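Local coordinates for Sodium/calcium exchanger membrane region domain-containing protein (Archaeoglobus fulgidus, PDB 4KPP) that probably exchanges protons for calcium ions across the membrane, as an H+/Ca2+ antiporter of the sodium/calcium exchanger family, at residues Y361-S364 / A365-I369; L134-G137 / I138-E141; L110-G113 / I114-L118; F227-G230 / L231-T234. All coordinates share one frame; numbering follows the deposited sequence.

Contact 1: residues Y361-S364 / A365-I369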
loop_
_atom_site.group_PDB
_atom_site.type_symbol
_atom_site.label_atom_id
_atom_site.label_comp_id
_atom_site.label_asym_id
_atom_site.label_seq_id
_atom_site.Cartn_x
_atom_site.Cartn_y
_atom_site.Cartn_z
ATOM N N TYR A 361 15.539 13.460 11.720
ATOM C CA TYR A 361 15.282 14.892 11.601
ATOM C C TYR A 361 15.994 15.514 10.403
ATOM O O TYR A 361 15.440 16.383 9.727
ATOM C CB TYR A 361 15.658 15.627 12.890
ATOM C CG TYR A 361 14.586 15.570 13.956
ATOM C CD1 TYR A 361 13.493 16.426 13.916
ATOM C CD2 TYR A 361 14.668 14.662 15.004
ATOM C CE1 TYR A 361 12.510 16.380 14.890
ATOM C CE2 TYR A 361 13.690 14.608 15.984
ATOM C CZ TYR A 361 12.614 15.470 15.921
ATOM O OH TYR A 361 11.639 15.419 16.890
ATOM N N ILE A 362 17.217 15.063 10.139
ATOM C CA ILE A 362 17.985 15.566 9.007
ATOM C C ILE A 362 17.292 15.248 7.685
ATOM O O ILE A 362 17.094 16.134 6.853
ATOM C CB ILE A 362 19.426 15.005 8.997
ATOM C CG1 ILE A 362 20.263 15.665 10.094
ATOM C CG2 ILE A 362 20.082 15.234 7.642
ATOM C CD1 ILE A 362 21.654 15.080 10.236
ATOM N N ILE A 363 16.919 13.985 7.504
ATOM C CA ILE A 363 16.244 13.551 6.285
ATOM C C ILE A 363 14.864 14.199 6.156
ATOM O O ILE A 363 14.439 14.548 5.055
ATOM C CB ILE A 363 16.123 12.013 6.211
ATOM C CG1 ILE A 363 17.502 11.363 6.336
ATOM C CG2 ILE A 363 15.476 11.585 4.906
ATOM C CD1 ILE A 363 18.458 11.752 5.236
ATOM N N SER A 364 14.174 14.367 7.282
ATOM C CA SER A 364 12.903 15.090 7.292
ATOM C C SER A 364 13.092 16.505 6.760
ATOM O O SER A 364 12.343 16.953 5.891
ATOM C CB SER A 364 12.305 15.150 8.700
ATOM O OG SER A 364 11.930 13.869 9.166
ATOM N N ALA A 365 14.097 17.200 7.287
ATOM C CA ALA A 365 14.409 18.561 6.859
ATOM C C ALA A 365 14.743 18.621 5.371
ATOM O O ALA A 365 14.296 19.521 4.662
ATOM C CB ALA A 365 15.557 19.130 7.683
ATOM N N ILE A 366 15.522 17.652 4.900
ATOM C CA ILE A 366 15.924 17.609 3.497
ATOM C C ILE A 366 14.730 17.400 2.561
ATOM O O ILE A 366 14.600 18.093 1.552
ATOM C CB ILE A 366 17.012 16.535 3.253
ATOM C CG1 ILE A 366 18.291 16.906 4.008
ATOM C CG2 ILE A 366 17.305 16.389 1.769
ATOM C CD1 ILE A 366 19.456 15.974 3.758
ATOM N N TYR A 367 13.859 16.453 2.906
ATOM C CA TYR A 367 12.629 16.220 2.155
ATOM C C TYR A 367 11.837 17.511 1.997
ATOM O O TYR A 367 11.448 17.884 0.893
ATOM C CB TYR A 367 11.753 15.198 2.876
ATOM C CG TYR A 367 12.102 13.750 2.615
ATOM C CD1 TYR A 367 12.482 13.317 1.351
ATOM C CD2 TYR A 367 12.035 12.814 3.635
ATOM C CE1 TYR A 367 12.790 11.988 1.114
ATOM C CE2 TYR A 367 12.339 11.490 3.411
ATOM C CZ TYR A 367 12.717 11.080 2.150
ATOM O OH TYR A 367 13.020 9.755 1.939
ATOM N N ILE A 368 11.607 18.187 3.118
ATOM C CA ILE A 368 10.816 19.408 3.139
ATOM C C ILE A 368 11.493 20.538 2.374
ATOM O O ILE A 368 10.861 21.211 1.560
ATOM C CB ILE A 368 10.533 19.862 4.584
ATOM C CG1 ILE A 368 9.692 18.812 5.315
ATOM C CG2 ILE A 368 9.829 21.210 4.593
ATOM C CD1 ILE A 368 9.446 19.133 6.779
ATOM N N ILE A 369 12.781 20.739 2.633
ATOM C CA ILE A 369 13.512 21.832 2.004
ATOM C C ILE A 369 13.671 21.610 0.497
ATOM O O ILE A 369 13.614 22.559 -0.277
ATOM C CB ILE A 369 14.870 22.085 2.702
ATOM C CG1 ILE A 369 14.631 22.607 4.121
ATOM C CG2 ILE A 369 15.711 23.080 1.921
ATOM C CD1 ILE A 369 15.892 22.817 4.920
#

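Contact 2: residues L134-G137 / I138-E141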
loop_
_atom_site.group_PDB
_atom_site.type_symbol
_atom_site.label_atom_id
_atom_site.label_comp_id
_atom_site.label_asym_id
_atom_site.label_seq_id
_atom_site.Cartn_x
_atom_site.Cartn_y
_atom_site.Cartn_z
ATOM N N LEU A 134 3.302 10.505 -16.668
ATOM C CA LEU A 134 2.053 10.070 -16.052
ATOM C C LEU A 134 0.837 10.720 -16.713
ATOM O O LEU A 134 0.942 11.784 -17.320
ATOM C CB LEU A 134 2.056 10.368 -14.549
ATOM C CG LEU A 134 3.094 9.680 -13.655
ATOM C CD1 LEU A 134 3.452 8.286 -14.173
ATOM C CD2 LEU A 134 4.338 10.540 -13.487
ATOM N N ASP A 135 -0.319 10.075 -16.582
ATOM C CA ASP A 135 -1.561 10.574 -17.168
ATOM C C ASP A 135 -2.014 11.861 -16.483
ATOM O O ASP A 135 -1.521 12.206 -15.409
ATOM C CB ASP A 135 -2.666 9.520 -17.053
ATOM C CG ASP A 135 -2.155 8.110 -17.288
ATOM O OD1 ASP A 135 -2.134 7.665 -18.456
ATOM O OD2 ASP A 135 -1.770 7.447 -16.301
ATOM N N ASP A 136 -2.959 12.561 -17.102
ATOM C CA ASP A 136 -3.495 13.796 -16.536
ATOM C C ASP A 136 -4.357 13.515 -15.313
ATOM O O ASP A 136 -4.530 14.382 -14.455
ATOM C CB ASP A 136 -4.318 14.559 -17.577
ATOM C CG ASP A 136 -3.468 15.124 -18.696
ATOM O OD1 ASP A 136 -2.271 15.392 -18.456
ATOM O OD2 ASP A 136 -3.998 15.305 -19.813
ATOM N N GLY A 137 -4.899 12.302 -15.241
ATOM C CA GLY A 137 -5.776 11.918 -14.151
ATOM C C GLY A 137 -5.063 11.833 -12.817
ATOM O O GLY A 137 -5.701 11.818 -11.770
ATOM N N ILE A 138 -3.736 11.784 -12.859
ATOM C CA ILE A 138 -2.917 11.715 -11.654
ATOM C C ILE A 138 -3.118 12.944 -10.760
ATOM O O ILE A 138 -2.972 12.864 -9.539
ATOM C CB ILE A 138 -1.420 11.480 -12.016
ATOM C CG1 ILE A 138 -1.174 9.992 -12.263
ATOM C CG2 ILE A 138 -0.480 11.941 -10.916
ATOM C CD1 ILE A 138 -1.530 9.117 -11.072
ATOM N N ARG A 139 -3.494 14.069 -11.365
ATOM C CA ARG A 139 -3.743 15.301 -10.613
ATOM C C ARG A 139 -4.783 15.109 -9.510
ATOM O O ARG A 139 -4.789 15.835 -8.519
ATOM C CB ARG A 139 -4.180 16.433 -11.543
ATOM C CG ARG A 139 -3.159 16.830 -12.594
ATOM C CD ARG A 139 -3.542 18.162 -13.224
ATOM N NE ARG A 139 -3.008 18.328 -14.576
ATOM C CZ ARG A 139 -1.838 18.894 -14.855
ATOM N NH1 ARG A 139 -1.440 19.005 -16.114
ATOM N NH2 ARG A 139 -1.067 19.348 -13.877
ATOM N N LEU A 140 -5.664 14.133 -9.696
ATOM C CA LEU A 140 -6.639 13.765 -8.681
ATOM C C LEU A 140 -5.908 13.279 -7.430
ATOM O O LEU A 140 -6.045 13.864 -6.355
ATOM C CB LEU A 140 -7.564 12.662 -9.212
ATOM C CG LEU A 140 -8.990 12.493 -8.663
ATOM C CD1 LEU A 140 -9.457 11.054 -8.850
ATOM C CD2 LEU A 140 -9.140 12.919 -7.209
ATOM N N GLU A 141 -5.135 12.206 -7.577
ATOM C CA GLU A 141 -4.429 11.621 -6.441
ATOM C C GLU A 141 -3.433 12.599 -5.824
ATOM O O GLU A 141 -3.209 12.571 -4.619
ATOM C CB GLU A 141 -3.731 10.305 -6.816
ATOM C CG GLU A 141 -3.708 9.985 -8.296
ATOM C CD GLU A 141 -4.994 9.342 -8.785
ATOM O OE1 GLU A 141 -5.446 8.356 -8.165
ATOM O OE2 GLU A 141 -5.552 9.827 -9.791
#

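Contact 3: residues L110-G113 / I114-L118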
loop_
_atom_site.group_PDB
_atom_site.type_symbol
_atom_site.label_atom_id
_atom_site.label_comp_id
_atom_site.label_asym_id
_atom_site.label_seq_id
_atom_site.Cartn_x
_atom_site.Cartn_y
_atom_site.Cartn_z
ATOM N N LEU A 110 8.385 2.547 2.272
ATOM C CA LEU A 110 8.905 1.490 1.412
ATOM C C LEU A 110 8.275 1.579 0.031
ATOM O O LEU A 110 8.929 1.330 -0.981
ATOM C CB LEU A 110 8.609 0.118 2.018
ATOM C CG LEU A 110 9.171 -1.099 1.285
ATOM C CD1 LEU A 110 10.562 -1.445 1.804
ATOM C CD2 LEU A 110 8.224 -2.286 1.402
ATOM N N LEU A 111 6.996 1.938 0.001
ATOM C CA LEU A 111 6.245 2.020 -1.242
ATOM C C LEU A 111 6.847 3.075 -2.166
ATOM O O LEU A 111 7.003 2.855 -3.364
ATOM C CB LEU A 111 4.794 2.380 -0.939
ATOM C CG LEU A 111 3.663 1.823 -1.801
ATOM C CD1 LEU A 111 2.530 2.836 -1.836
ATOM C CD2 LEU A 111 4.104 1.434 -3.212
ATOM N N ILE A 112 7.179 4.228 -1.602
ATOM C CA ILE A 112 7.757 5.307 -2.387
ATOM C C ILE A 112 9.254 5.116 -2.568
ATOM O O ILE A 112 9.759 5.164 -3.689
ATOM C CB ILE A 112 7.474 6.682 -1.747
ATOM C CG1 ILE A 112 5.967 6.943 -1.725
ATOM C CG2 ILE A 112 8.210 7.790 -2.503
ATOM C CD1 ILE A 112 5.585 8.240 -1.073
ATOM N N GLY A 113 9.958 4.887 -1.463
ATOM C CA GLY A 113 11.402 4.751 -1.487
ATOM C C GLY A 113 11.899 3.592 -2.330
ATOM O O GLY A 113 12.894 3.716 -3.041
ATOM N N ILE A 114 11.202 2.465 -2.250
ATOM C CA ILE A 114 11.573 1.279 -3.013
ATOM C C ILE A 114 10.678 1.086 -4.235
ATOM O O ILE A 114 11.160 1.076 -5.363
ATOM C CB ILE A 114 11.538 0.009 -2.135
ATOM C CG1 ILE A 114 12.590 0.101 -1.026
ATOM C CG2 ILE A 114 11.751 -1.242 -2.980
ATOM C CD1 ILE A 114 14.017 0.211 -1.535
ATOM N N GLY A 115 9.377 0.946 -4.002
ATOM C CA GLY A 115 8.417 0.687 -5.063
ATOM C C GLY A 115 8.433 1.658 -6.234
ATOM O O GLY A 115 8.683 1.251 -7.369
ATOM N N TRP A 116 8.165 2.934 -5.967
ATOM C CA TRP A 116 8.142 3.948 -7.022
ATOM C C TRP A 116 9.474 4.044 -7.758
ATOM O O TRP A 116 9.508 4.193 -8.977
ATOM C CB TRP A 116 7.794 5.329 -6.462
ATOM C CG TRP A 116 6.386 5.483 -5.986
ATOM C CD1 TRP A 116 5.503 4.486 -5.682
ATOM C CD2 TRP A 116 5.695 6.715 -5.757
ATOM N NE1 TRP A 116 4.306 5.023 -5.273
ATOM C CE2 TRP A 116 4.398 6.390 -5.313
ATOM C CE3 TRP A 116 6.046 8.062 -5.887
ATOM C CZ2 TRP A 116 3.455 7.364 -4.996
ATOM C CZ3 TRP A 116 5.108 9.024 -5.570
ATOM C CH2 TRP A 116 3.829 8.672 -5.131
ATOM N N SER A 117 10.571 3.960 -7.011
ATOM C CA SER A 117 11.897 4.097 -7.601
ATOM C C SER A 117 12.264 2.878 -8.443
ATOM O O SER A 117 12.736 3.019 -9.570
ATOM C CB SER A 117 12.951 4.327 -6.517
ATOM O OG SER A 117 13.132 3.163 -5.734
ATOM N N LEU A 118 12.045 1.689 -7.887
ATOM C CA LEU A 118 12.355 0.435 -8.568
ATOM C C LEU A 118 11.592 0.340 -9.885
ATOM O O LEU A 118 12.188 0.132 -10.944
ATOM C CB LEU A 118 11.998 -0.753 -7.670
ATOM C CG LEU A 118 12.574 -2.157 -7.893
ATOM C CD1 LEU A 118 11.447 -3.175 -8.034
ATOM C CD2 LEU A 118 13.537 -2.236 -9.078
#

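Contact 4: residues F227-G230 / L231-T234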
loop_
_atom_site.group_PDB
_atom_site.type_symbol
_atom_site.label_atom_id
_atom_site.label_comp_id
_atom_site.label_asym_id
_atom_site.label_seq_id
_atom_site.Cartn_x
_atom_site.Cartn_y
_atom_site.Cartn_z
ATOM N N PHE A 227 1.888 -15.155 10.981
ATOM C CA PHE A 227 2.958 -14.480 10.263
ATOM C C PHE A 227 3.548 -13.331 11.082
ATOM O O PHE A 227 4.764 -13.157 11.118
ATOM C CB PHE A 227 2.475 -13.979 8.898
ATOM C CG PHE A 227 3.491 -13.142 8.171
ATOM C CD1 PHE A 227 4.621 -13.726 7.618
ATOM C CD2 PHE A 227 3.323 -11.770 8.053
ATOM C CE1 PHE A 227 5.566 -12.953 6.953
ATOM C CE2 PHE A 227 4.260 -10.994 7.393
ATOM C CZ PHE A 227 5.382 -11.585 6.842
ATOM N N SER A 228 2.685 -12.560 11.743
ATOM C CA SER A 228 3.127 -11.408 12.528
ATOM C C SER A 228 3.850 -11.841 13.801
ATOM O O SER A 228 4.914 -11.314 14.129
ATOM C CB SER A 228 1.947 -10.497 12.886
ATOM O OG SER A 228 1.218 -10.108 11.733
ATOM N N GLU A 229 3.265 -12.799 14.516
ATOM C CA GLU A 229 3.884 -13.330 15.724
ATOM C C GLU A 229 5.108 -14.169 15.388
ATOM O O GLU A 229 6.053 -14.238 16.173
ATOM C CB GLU A 229 2.882 -14.154 16.538
ATOM C CG GLU A 229 1.691 -13.357 17.060
ATOM C CD GLU A 229 2.090 -12.224 17.999
ATOM O OE1 GLU A 229 3.176 -12.296 18.610
ATOM O OE2 GLU A 229 1.307 -11.257 18.127
ATOM N N GLY A 230 5.084 -14.811 14.223
ATOM C CA GLY A 230 6.225 -15.571 13.752
ATOM C C GLY A 230 7.408 -14.657 13.503
ATOM O O GLY A 230 8.537 -14.965 13.892
ATOM N N LEU A 231 7.145 -13.529 12.850
ATOM C CA LEU A 231 8.170 -12.519 12.607
ATOM C C LEU A 231 8.761 -12.010 13.913
ATOM O O LEU A 231 9.979 -11.981 14.078
ATOM C CB LEU A 231 7.590 -11.342 11.824
ATOM C CG LEU A 231 8.054 -11.181 10.377
ATOM C CD1 LEU A 231 7.439 -9.934 9.763
ATOM C CD2 LEU A 231 9.573 -11.134 10.292
ATOM N N LEU A 232 7.889 -11.611 14.836
ATOM C CA LEU A 232 8.319 -11.096 16.135
ATOM C C LEU A 232 9.134 -12.120 16.912
ATOM O O LEU A 232 10.120 -11.771 17.558
ATOM C CB LEU A 232 7.119 -10.644 16.972
ATOM C CG LEU A 232 6.404 -9.363 16.538
ATOM C CD1 LEU A 232 5.200 -9.089 17.430
ATOM C CD2 LEU A 232 7.366 -8.185 16.554
ATOM N N GLU A 233 8.718 -13.380 16.846
ATOM C CA GLU A 233 9.427 -14.454 17.529
ATOM C C GLU A 233 10.804 -14.681 16.916
ATOM O O GLU A 233 11.801 -14.770 17.630
ATOM C CB GLU A 233 8.612 -15.746 17.485
ATOM C CG GLU A 233 8.063 -16.184 18.830
ATOM C CD GLU A 233 9.142 -16.686 19.768
ATOM O OE1 GLU A 233 9.866 -15.853 20.354
ATOM O OE2 GLU A 233 9.261 -17.919 19.919
ATOM N N THR A 234 10.846 -14.769 15.591
ATOM C CA THR A 234 12.095 -14.962 14.863
ATOM C C THR A 234 13.113 -13.872 15.190
ATOM O O THR A 234 14.288 -14.159 15.422
ATOM C CB THR A 234 11.853 -15.008 13.333
ATOM O OG1 THR A 234 11.068 -16.162 13.007
ATOM C CG2 THR A 234 13.166 -15.080 12.577
#

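Contact 1: residues Y361-S364 / A365-I369
Ile363 and Tyr367, one helical turn apart, make the tight half of this contact. The CG2 methyl of Ile363 meets the phenol ring at CE2, 3.5 Å away, and its distances to CD2 and CZ of Tyr367 are both 3.9 Å; the methyl lies above the ring plane, displaced toward CE2. In Tyr367, CG stands opposite the carbonyl carbon and beside the backbone N (chi1 -83°), which sends the ring back over the preceding turn. There CD2 of Tyr367 also comes within 3.3 Å of Ile363 O, the same oxygen that accepts the nearly straight bond from Tyr367 N (2.9 Å, 171° at the hydrogen). These are successive i to i+4 turns of the membrane helix 357-377, whose other amides, those of Ala365, Ile366 and Ile368, bond to the carbonyls four residues earlier in the same fashion. Ser364, also buried, turns its OG to the carbonyl of Arg360 in the turn before. Tyr367 packs on Leu319, Ala322 and Gln323 of helix 311-331 and on Leu347 of helix 338-353; an alanine here would probably open a gap between these helices and leave the CG2 methyl of Ile363 without its aromatic neighbour. The other side is looser. Ile362 and Ile366 lie alongside each other, pointing the same way, with CG2 of Ile362 at 4.0 Å from CD1 of Ile366. Ile362 lies on the surface, and Ala365 beside it is partly exposed.

Contact 2: residues L134-G137 / I138-E141
Leu134 and Ile138 meet on the buried side of the turn that leads into helix 138-152, CB of Leu134 lying 4.0 Å from CG1 of Ile138. A type I beta turn from Asp135 to Ile138 brings them together, closed by a weak bond from Ile138 N to Asp135 O (3.4 Å). Arg139 N then bonds to Asp136 O at 3.3 Å and Leu140 N to Gly137 O at 3.1 Å, both three residues back, the spacing of a 3-10-type turn; each donor stands above the carbonyl plane. The side chain of Arg139 follows the same oxygen: its CB is 3.6 Å and its CG 3.4 Å from Asp136 O, and CD has drawn off to 4.1 Å. Extended from CG to NE, the chain carries the guanidinium beyond the turn, where NH1 is 4.4 Å from OD1 of Asp136. That oxygen lies well out of the guanidinium plane and no N-H points at it, whereas NH2 forms a salt bridge with Glu381 of helix 379-393. Leu134 pairs through its backbone with Leu334, near the bound calcium ion. The chemistry thus implies that Arg139 ties the start of this helix to helix 379-393, while Asp136 probably contributes just a distant attraction.

Contact 3: residues L110-G113 / I114-L118
The CG1 carbon of Ile112 sits over one face of the Trp116 indole, the two side chains running side by side and pointing the same way. It stands 4.0 Å from the centroid of the six-membered ring and 11° off its normal, a CH-pi contact, while CG2 of Ile112 sits nearer CE3. Leu111 approaches the same indole at a slant, its CD2 4.1 Å from NE1 of Trp116, which makes a weak hydrogen bond to Leu278 O. One turn away, CD1 of Leu110 touches CG1 of Ile114 at 3.8 Å, these two chains also set at an angle. The backbone here makes a wider pi-type turn of helix 96-127. Leu110 O takes Ile114 N from above its plane and Gly115 N, five residues on, within the plane at 3.1 Å; Trp116 N likewise reaches back five residues to Leu111 O (2.9 Å). Gly115 passes so close to Leu111 O that a beta carbon there would clash. Ser117 OG lies 2.8 Å from Gly113 O and 2.9 Å from Ile114 O; both carbonyls are within reach of its one proton, and which of them takes it is not settled. The contact is wedged among four helices: Leu110 and Leu111 face helix 242-267, Trp116 meets Lys282 of helix 271-285 and Ala327 and Leu331 of helix 311-331, and Ile114 and Ser117 pack on Phe345 of helix 338-353.

Contact 4: residues F227-G230 / L231-T234
At chi1 174° the ring of Phe227 leaves CB on the far side from the backbone N, which carries it out beside helix 224-237, within reach of Leu231. The side chains end up next to each other, pointing the same way, with CZ of Phe227 3.9 Å from CD1 of Leu231; CE2 is slightly farther, at 4.1 Å. Thr234 turns its hydroxyl back instead: at chi1 -65° OG1 sits beside the backbone N and donates to Gly230 O over 2.9 Å. The amide of Thr234 donates to that oxygen as well, also at 2.9 Å, and the two reach it from opposite faces of its carbonyl plane. This is the bond a serine or threonine commonly makes to the carbonyl four residues earlier in a helix, added here to the regular amide pattern. A valine in its place would probably leave Gly230 O with the amide alone, losing one of its two donors. Glu229 crosses Leu232 at an angle, OE1 4.0 Å from CD1 of Leu232, and its OE2 makes a weak hydrogen bond to Tyr96. On the buried side, Phe227 meets Thr36 and Ser39 of helix 32-60 and Ala253 of helix 242-267, and Leu231 rests on Ile249 and Ala250. Leu232 packs on Tyr96 and Tyr99 of helix 96-127, Ser228 faces helix 76-91, and Thr234 touches Ala32 at the start of helix 32-60.

Overall arrangement
All four contacts are local, yet their settings differ. Contact 3 is mostly apolar, its centre nearest the chain's centre (about 11 Å), with a pi-type turn bending the usual backbone pattern; contact 4, also buried but farther out, keeps regular helical bonds and adds a hydroxyl to them. Contact 1 is divided between a packed face and a surface face. Contact 2, a loop leading into a helix, is marked by a salt bridge to helix 379-393 and its closeness to the calcium site. Contacts 1 and 3 both pack on helices 311-331 and 338-353, contacts 3 and 4 on helix 242-267, and contacts 2 and 3 on helix 271-285. Contacts 2 and 4 fall on opposite sides of the centre.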